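Local coordinates for putative glycosidase ph117-related (Bacteroides thetaiotaomicron, PDB 5A7V), which probably cleaves mannosidic linkages, as a glycosidase-like member of family GH130, and binds mannose units in its ligand pocket, at residues P328-P332 against G345-I349; D36-G40 against G309-F313; N49-P54 against S368-M372. All blocks are in the same frame, centred on the assembly; numbering follows the deposited sequence.

Interaction 1. Residues P328-P332 against G345-I349; sequences PFFRP and GTVFI. With MAN (alpha-D-mannopyranose), chain E.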
# COMPACT_ATOMS: atom_id res chain seq x y z
N PRO A 328 -12.62 -9.90 5.71
CA PRO A 328 -12.07 -8.63 5.20
C PRO A 328 -13.06 -7.52 5.40
O PRO A 328 -14.26 -7.71 5.28
CB PRO A 328 -11.82 -8.92 3.72
CG PRO A 328 -12.85 -9.99 3.35
CD PRO A 328 -13.01 -10.82 4.61
N PHE A 329 -12.55 -6.31 5.66
CA PHE A 329 -13.43 -5.12 5.82
C PHE A 329 -13.76 -4.44 4.48
O PHE A 329 -14.71 -3.65 4.38
CB PHE A 329 -12.86 -4.06 6.81
CG PHE A 329 -11.65 -3.28 6.29
CD1 PHE A 329 -10.39 -3.81 6.30
CD2 PHE A 329 -11.84 -2.03 5.75
CE1 PHE A 329 -9.30 -3.10 5.80
CE2 PHE A 329 -10.77 -1.31 5.26
CZ PHE A 329 -9.50 -1.82 5.30
N PHE A 330 -12.97 -4.77 3.45
CA PHE A 330 -13.05 -4.12 2.13
C PHE A 330 -12.59 -5.18 1.16
O PHE A 330 -11.54 -5.81 1.33
CB PHE A 330 -12.15 -2.87 2.13
CG PHE A 330 -12.43 -1.87 1.03
CD1 PHE A 330 -13.54 -1.06 1.09
CD2 PHE A 330 -11.59 -1.74 -0.06
CE1 PHE A 330 -13.82 -0.14 0.09
CE2 PHE A 330 -11.87 -0.83 -1.06
CZ PHE A 330 -12.98 -0.03 -0.97
N ARG A 331 -13.39 -5.40 0.11
CA ARG A 331 -13.10 -6.48 -0.85
C ARG A 331 -13.60 -6.06 -2.22
O ARG A 331 -14.38 -5.10 -2.32
CB ARG A 331 -13.72 -7.81 -0.40
CG ARG A 331 -15.23 -7.84 -0.42
CD ARG A 331 -15.74 -9.16 0.13
NE ARG A 331 -17.18 -9.23 0.24
CZ ARG A 331 -17.99 -9.63 -0.75
NH1 ARG A 331 -17.52 -10.02 -1.91
NH2 ARG A 331 -19.29 -9.64 -0.52
N PRO A 332 -13.19 -6.79 -3.27
CA PRO A 332 -13.72 -6.38 -4.57
C PRO A 332 -15.25 -6.49 -4.68
O PRO A 332 -15.83 -7.56 -4.40
CB PRO A 332 -13.03 -7.33 -5.56
CG PRO A 332 -11.69 -7.60 -4.89
CD PRO A 332 -12.10 -7.76 -3.42
N GLY A 345 -8.83 -10.39 -9.19
CA GLY A 345 -9.35 -9.26 -8.47
C GLY A 345 -8.51 -8.78 -7.30
O GLY A 345 -7.94 -9.58 -6.59
N THR A 346 -8.46 -7.45 -7.10
CA THR A 346 -7.86 -6.87 -5.88
C THR A 346 -8.61 -5.63 -5.49
O THR A 346 -9.08 -4.89 -6.38
CB THR A 346 -6.36 -6.45 -6.03
OG1 THR A 346 -6.33 -5.21 -6.76
CG2 THR A 346 -5.48 -7.48 -6.68
N VAL A 347 -8.59 -5.34 -4.18
CA VAL A 347 -8.66 -3.97 -3.67
C VAL A 347 -7.39 -3.80 -2.84
O VAL A 347 -7.35 -4.11 -1.64
CB VAL A 347 -9.95 -3.64 -2.90
CG1 VAL A 347 -11.12 -3.53 -3.87
CG2 VAL A 347 -10.28 -4.65 -1.80
N PHE A 348 -6.31 -3.38 -3.50
CA PHE A 348 -4.97 -3.41 -2.89
C PHE A 348 -4.73 -2.08 -2.16
O PHE A 348 -4.42 -1.07 -2.79
CB PHE A 348 -3.90 -3.68 -3.94
CG PHE A 348 -2.58 -4.06 -3.37
CD1 PHE A 348 -2.32 -5.36 -2.93
CD2 PHE A 348 -1.58 -3.07 -3.18
CE1 PHE A 348 -1.12 -5.69 -2.34
CE2 PHE A 348 -0.38 -3.42 -2.62
CZ PHE A 348 -0.13 -4.70 -2.20
N ILE A 349 -4.97 -2.09 -0.85
CA ILE A 349 -4.96 -0.87 -0.08
C ILE A 349 -3.55 -0.40 0.21
O ILE A 349 -2.69 -1.19 0.58
CB ILE A 349 -5.84 -1.00 1.18
CG1 ILE A 349 -5.35 -2.07 2.15
CG2 ILE A 349 -7.30 -1.20 0.80
CD1 ILE A 349 -5.84 -1.88 3.58
C1 MAN E . 1.75 -8.40 -5.06
C2 MAN E . 1.55 -6.93 -4.65
C3 MAN E . 1.17 -5.94 -5.77
C4 MAN E . 0.11 -6.55 -6.71
C5 MAN E . -0.28 -7.99 -6.32
C6 MAN E . -1.22 -8.64 -7.36
O1 MAN E . 1.54 -9.38 -3.90
O2 MAN E . 2.80 -6.53 -4.06
O3 MAN E . 2.28 -5.58 -6.57
O4 MAN E . -0.98 -5.65 -6.69
O5 MAN E . 0.96 -8.75 -6.22
O6 MAN E . -0.53 -8.76 -8.61
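Phe329 opens the contact edge-on: its CZ points at Ile349 CD1 4.0 Å away, with the methyl lying near the ring plane, while the CB of Phe330 covers one face of the same ring. Phe330 follows with CG anti to its own N (chi1 -162°), which carries the ring across toward the 345-349 side. There its CD2 meets Val347 CG2 at 3.6 Å, the two side chains crossing at roughly a right angle, and Ile349 CG2 lies a little farther from the same carbon. Arg331 turns its side chain from the 345-349 segment, its NE donating to Pro385 O, and contributes backbone instead; its CA sits 3.5 Å from Val347 CG2, so this one methyl is wedged between the Phe330 ring and the main chain. Pro332 ends the run with its CG 3.7 Å from Thr346 C and its CD 4.0 Å from Val347 CG2. The contact is therefore apolar, and seven of its eight touching residues are buried. At its start, strand 347-355 turns Val347 and Ile349 to the loop and the core, and Phe348 between them to the sugar: the bound mannose lies over one face of its ring, with Phe348 CZ 3.7 Å from C2 of the sugar. Around the contact, helix 335-338 touches Pro332 and Val347, strand 306-314 backs Phe329, and Leu287 of strand 283-291 packs on both Phe329 and Ile349.

Interaction 2. Residues D36-G40 against G309-F313; sequences DWAFG and GQALF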
# COMPACT_ATOMS: atom_id res chain seq x y z
N ASP A 36 -14.46 -2.48 17.84
CA ASP A 36 -14.40 -1.04 18.15
C ASP A 36 -13.09 -0.36 17.70
O ASP A 36 -13.06 0.85 17.48
CB ASP A 36 -14.61 -0.88 19.66
CG ASP A 36 -14.77 0.57 20.10
OD1 ASP A 36 -15.55 1.33 19.51
OD2 ASP A 36 -14.10 0.93 21.10
N TRP A 37 -12.01 -1.14 17.60
CA TRP A 37 -10.66 -0.59 17.29
C TRP A 37 -10.39 -0.39 15.81
O TRP A 37 -9.42 0.25 15.42
CB TRP A 37 -9.57 -1.47 17.91
CG TRP A 37 -9.59 -2.90 17.48
CD1 TRP A 37 -10.15 -3.94 18.17
CD2 TRP A 37 -9.05 -3.46 16.27
NE1 TRP A 37 -9.97 -5.12 17.47
CE2 TRP A 37 -9.32 -4.86 16.29
CE3 TRP A 37 -8.33 -2.93 15.20
CZ2 TRP A 37 -8.92 -5.70 15.25
CZ3 TRP A 37 -7.91 -3.77 14.20
CH2 TRP A 37 -8.23 -5.16 14.21
N ALA A 38 -11.24 -1.01 14.96
CA ALA A 38 -10.98 -1.05 13.53
C ALA A 38 -11.53 0.16 12.77
O ALA A 38 -12.58 0.70 13.09
CB ALA A 38 -11.59 -2.32 12.93
N PHE A 39 -10.79 0.58 11.77
CA PHE A 39 -11.25 1.66 10.87
C PHE A 39 -12.34 1.16 9.92
O PHE A 39 -12.24 0.08 9.37
CB PHE A 39 -10.08 2.22 10.01
CG PHE A 39 -9.02 2.92 10.82
CD1 PHE A 39 -8.05 2.20 11.48
CD2 PHE A 39 -8.99 4.30 10.91
CE1 PHE A 39 -7.08 2.86 12.25
CE2 PHE A 39 -8.03 4.95 11.69
CZ PHE A 39 -7.09 4.22 12.36
N GLY A 40 -13.34 2.02 9.68
CA GLY A 40 -14.35 1.71 8.68
C GLY A 40 -15.76 1.83 9.19
O GLY A 40 -16.00 2.11 10.36
N GLY A 309 -7.62 -6.59 5.24
CA GLY A 309 -7.78 -6.85 6.67
C GLY A 309 -7.19 -5.78 7.57
O GLY A 309 -6.60 -4.79 7.07
N GLN A 310 -7.35 -5.99 8.88
CA GLN A 310 -6.68 -5.10 9.86
C GLN A 310 -6.20 -5.96 11.00
O GLN A 310 -6.89 -6.89 11.44
CB GLN A 310 -7.61 -4.01 10.39
CG GLN A 310 -8.18 -3.14 9.30
CD GLN A 310 -9.11 -2.04 9.81
OE1 GLN A 310 -8.82 -1.35 10.81
NE2 GLN A 310 -10.22 -1.82 9.13
N ALA A 311 -5.02 -5.62 11.50
CA ALA A 311 -4.41 -6.26 12.67
C ALA A 311 -4.10 -5.20 13.72
O ALA A 311 -3.75 -4.06 13.40
CB ALA A 311 -3.13 -6.99 12.30
N LEU A 312 -4.25 -5.59 14.97
CA LEU A 312 -3.99 -4.72 16.14
C LEU A 312 -2.76 -5.26 16.88
O LEU A 312 -2.68 -6.46 17.20
CB LEU A 312 -5.18 -4.75 17.10
CG LEU A 312 -5.17 -3.77 18.25
CD1 LEU A 312 -5.30 -2.31 17.76
CD2 LEU A 312 -6.28 -4.09 19.24
N PHE A 313 -1.80 -4.36 17.16
CA PHE A 313 -0.59 -4.61 17.92
C PHE A 313 -0.59 -3.74 19.19
O PHE A 313 -1.23 -2.69 19.27
CB PHE A 313 0.64 -4.25 17.06
CG PHE A 313 0.86 -5.21 15.91
CD1 PHE A 313 0.28 -4.96 14.65
CD2 PHE A 313 1.67 -6.30 16.06
CE1 PHE A 313 0.50 -5.85 13.60
CE2 PHE A 313 1.89 -7.19 15.02
CZ PHE A 313 1.31 -6.96 13.77
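The indole of Trp37 lies over Leu312, with Ala38 CB against its opposite face and the backbone of Gln310 at its edge. Strand 306-314 belongs to an antiparallel blade of what is, as in other GH130 enzymes, probably a five-bladed beta-propeller; here the N-terminal loop is laid across that blade. Leu312 CB stands 3.9 Å from the centroid of the six-membered ring of Trp37 and only 4° off the normal, a well-centred CH-pi contact, and Leu312 CD2 covers the five-membered ring 3.9 Å from Trp37 CG. At the rim, Trp37 CH2 approaches Gln310 O at 3.5 Å, near the ring plane. The second ring, that of Phe39, has Gln310 OE1 in plane at its edge, 3.7 Å from Phe39 CD1. Leu312 and Gln310 both point toward the loop, as alternate residues of a strand should, with Ala311 between them turned away. Val285 of the adjoining strand 283-291 touches Phe39, Gln310 and Leu312, and Trp359 meets Phe39 edge-to-face. The polar part is a two-bond grip on one residue. With Gln310 extended beyond CG (chi2 -180°), its amide reaches the main chain of Phe39 and is fixed in rotation by using both ends. Gln310 OE1 accepts from Phe39 N at 2.9 Å on a lone pair, while Gln310 NE2 donates to Phe39 O at 2.8 Å with the acceptor almost exactly in the amide plane.

Interaction 3. Residues N49-P54 against S368-M372; sequences NPVISP and SKVGM. With SO4 (sulfate ion), chain F.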
# COMPACT_ATOMS: atom_id res chain seq x y z
N ASN A 49 -15.62 6.12 -8.78
CA ASN A 49 -14.55 5.22 -9.14
C ASN A 49 -14.69 4.65 -10.53
O ASN A 49 -15.84 4.42 -10.97
CB ASN A 49 -14.45 4.05 -8.15
CG ASN A 49 -13.83 4.45 -6.80
OD1 ASN A 49 -12.97 5.32 -6.71
ND2 ASN A 49 -14.20 3.76 -5.78
N PRO A 50 -13.58 4.33 -11.19
CA PRO A 50 -12.21 4.59 -10.74
C PRO A 50 -11.81 6.07 -10.85
O PRO A 50 -12.24 6.77 -11.77
CB PRO A 50 -11.36 3.77 -11.71
CG PRO A 50 -12.17 3.69 -12.94
CD PRO A 50 -13.61 3.64 -12.49
N VAL A 51 -11.00 6.53 -9.90
CA VAL A 51 -10.62 7.93 -9.90
C VAL A 51 -9.43 8.21 -10.78
O VAL A 51 -9.28 9.36 -11.19
CB VAL A 51 -10.43 8.50 -8.48
CG1 VAL A 51 -11.75 8.52 -7.72
CG2 VAL A 51 -9.35 7.77 -7.71
N ILE A 52 -8.55 7.23 -11.03
CA ILE A 52 -7.42 7.36 -11.95
C ILE A 52 -7.39 6.13 -12.87
O ILE A 52 -7.34 5.01 -12.37
CB ILE A 52 -6.06 7.59 -11.23
CG1 ILE A 52 -6.11 8.86 -10.33
CG2 ILE A 52 -4.93 7.64 -12.26
CD1 ILE A 52 -4.98 9.06 -9.37
N SER A 53 -7.43 6.38 -14.18
CA SER A 53 -7.38 5.37 -15.21
C SER A 53 -6.24 5.68 -16.19
O SER A 53 -5.80 6.85 -16.29
CB SER A 53 -8.69 5.32 -16.00
OG SER A 53 -9.80 4.98 -15.17
N PRO A 54 -5.79 4.69 -16.96
CA PRO A 54 -4.77 4.93 -17.96
C PRO A 54 -5.13 6.00 -18.98
O PRO A 54 -6.32 6.24 -19.27
CB PRO A 54 -4.61 3.58 -18.66
CG PRO A 54 -5.02 2.60 -17.65
CD PRO A 54 -6.09 3.25 -16.82
N SER A 368 -5.16 -2.52 -12.28
CA SER A 368 -5.55 -1.78 -13.48
C SER A 368 -5.94 -0.32 -13.29
O SER A 368 -5.67 0.50 -14.17
CB SER A 368 -6.65 -2.52 -14.24
OG SER A 368 -6.09 -3.68 -14.91
N LYS A 369 -6.66 -0.03 -12.20
CA LYS A 369 -7.21 1.30 -11.92
C LYS A 369 -6.84 1.73 -10.50
O LYS A 369 -6.48 0.87 -9.66
CB LYS A 369 -8.75 1.36 -12.12
CG LYS A 369 -9.26 0.79 -13.47
CD LYS A 369 -8.89 1.71 -14.60
CE LYS A 369 -9.63 1.56 -15.94
NZ LYS A 369 -9.33 0.32 -16.64
N VAL A 370 -7.08 3.00 -10.19
CA VAL A 370 -7.05 3.49 -8.80
C VAL A 370 -8.46 3.79 -8.33
O VAL A 370 -9.21 4.52 -9.03
CB VAL A 370 -6.19 4.78 -8.65
CG1 VAL A 370 -6.24 5.31 -7.20
CG2 VAL A 370 -4.75 4.50 -9.07
N GLY A 371 -8.81 3.29 -7.15
CA GLY A 371 -10.08 3.59 -6.52
C GLY A 371 -9.87 4.30 -5.20
O GLY A 371 -8.76 4.28 -4.61
N MET A 372 -10.95 4.90 -4.71
CA MET A 372 -10.96 5.51 -3.40
C MET A 372 -12.24 5.19 -2.63
O MET A 372 -13.29 4.85 -3.23
CB MET A 372 -10.64 6.99 -3.51
CG MET A 372 -11.65 7.82 -4.17
SD MET A 372 -13.07 8.28 -3.17
CE MET A 372 -12.37 8.92 -1.72
S SO4 F . -9.12 10.17 -15.65
O1 SO4 F . -8.17 11.19 -15.08
O2 SO4 F . -8.78 8.83 -15.10
O3 SO4 F . -9.00 10.18 -17.13
O4 SO4 F . -10.52 10.50 -15.25
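Two successive residues, Val51 and Ile52, stand opposite the single residue Val370, making a classic beta bulge just after a cis peptide bond between Asn49 and Pro50. Val370 O receives both amides: Val51 N at 2.8 Å, nearly along the C=O axis, and Ile52 N in a longer, weak bond. The return bond from Val370 N to Ile52 O is 3.0 Å and straight (169°), completing one antiparallel hydrogen-bonded pair. Ahead of the bulge Asn49 extends the pairing with its side chain in place of backbone. Asn49 OD1 accepts from Met372 N at 2.9 Å, the donor tilted 31° from the carbonyl plane, and Asn49 ND2 donates a hydrogen bond to Met372 O at 2.9 Å, in plane; two bonds hold the amide's rotation. Apolar contacts fill the sides. Val51 CG1 lies 3.6 Å from Met372 CG, Ile52 CB abuts Val370 CB, and the Pro50 ring runs alongside the first carbons of Lys369, whose chain bends over toward Ser53. Ser53 N donates to O2 of a sulfate ion, probably carried over from the crystallisation solution, at 2.9 Å; Arg122 binds the same ion. The 49-54 segment thus makes a single bridge to strand 369-375, an outer strand of the three-stranded sheet, consistent with N-terminal residues helping to complete a propeller blade. Ile52 and Val370 pack on Tyr92 of strand 87-95, and Met372 leans on Tyr360 and Tyr362 of strand 358-365.

Interactions 1 and 3 reach the same three-stranded sheet from its two outer strands, 347-355 on the pocket side and 369-375 at the far edge, yet stay about 5 Å apart at their nearest atoms. Interaction 2 belongs to the sheet of strand 306-314 and touches interaction 1 through Phe329, whose CD1 is 3.5 Å from Gln310 NE2. Chemistry follows place. Interaction 1, buried, relies on aliphatic and aromatic packing; interaction 2, also buried, adds a side-chain amide bonded to loop backbone; interaction 3, partly buried, combines backbone and amide pairing with aliphatic contacts. Interactions 2 and 3 both bring N-terminal residues onto late strands, their centres 25 Å apart.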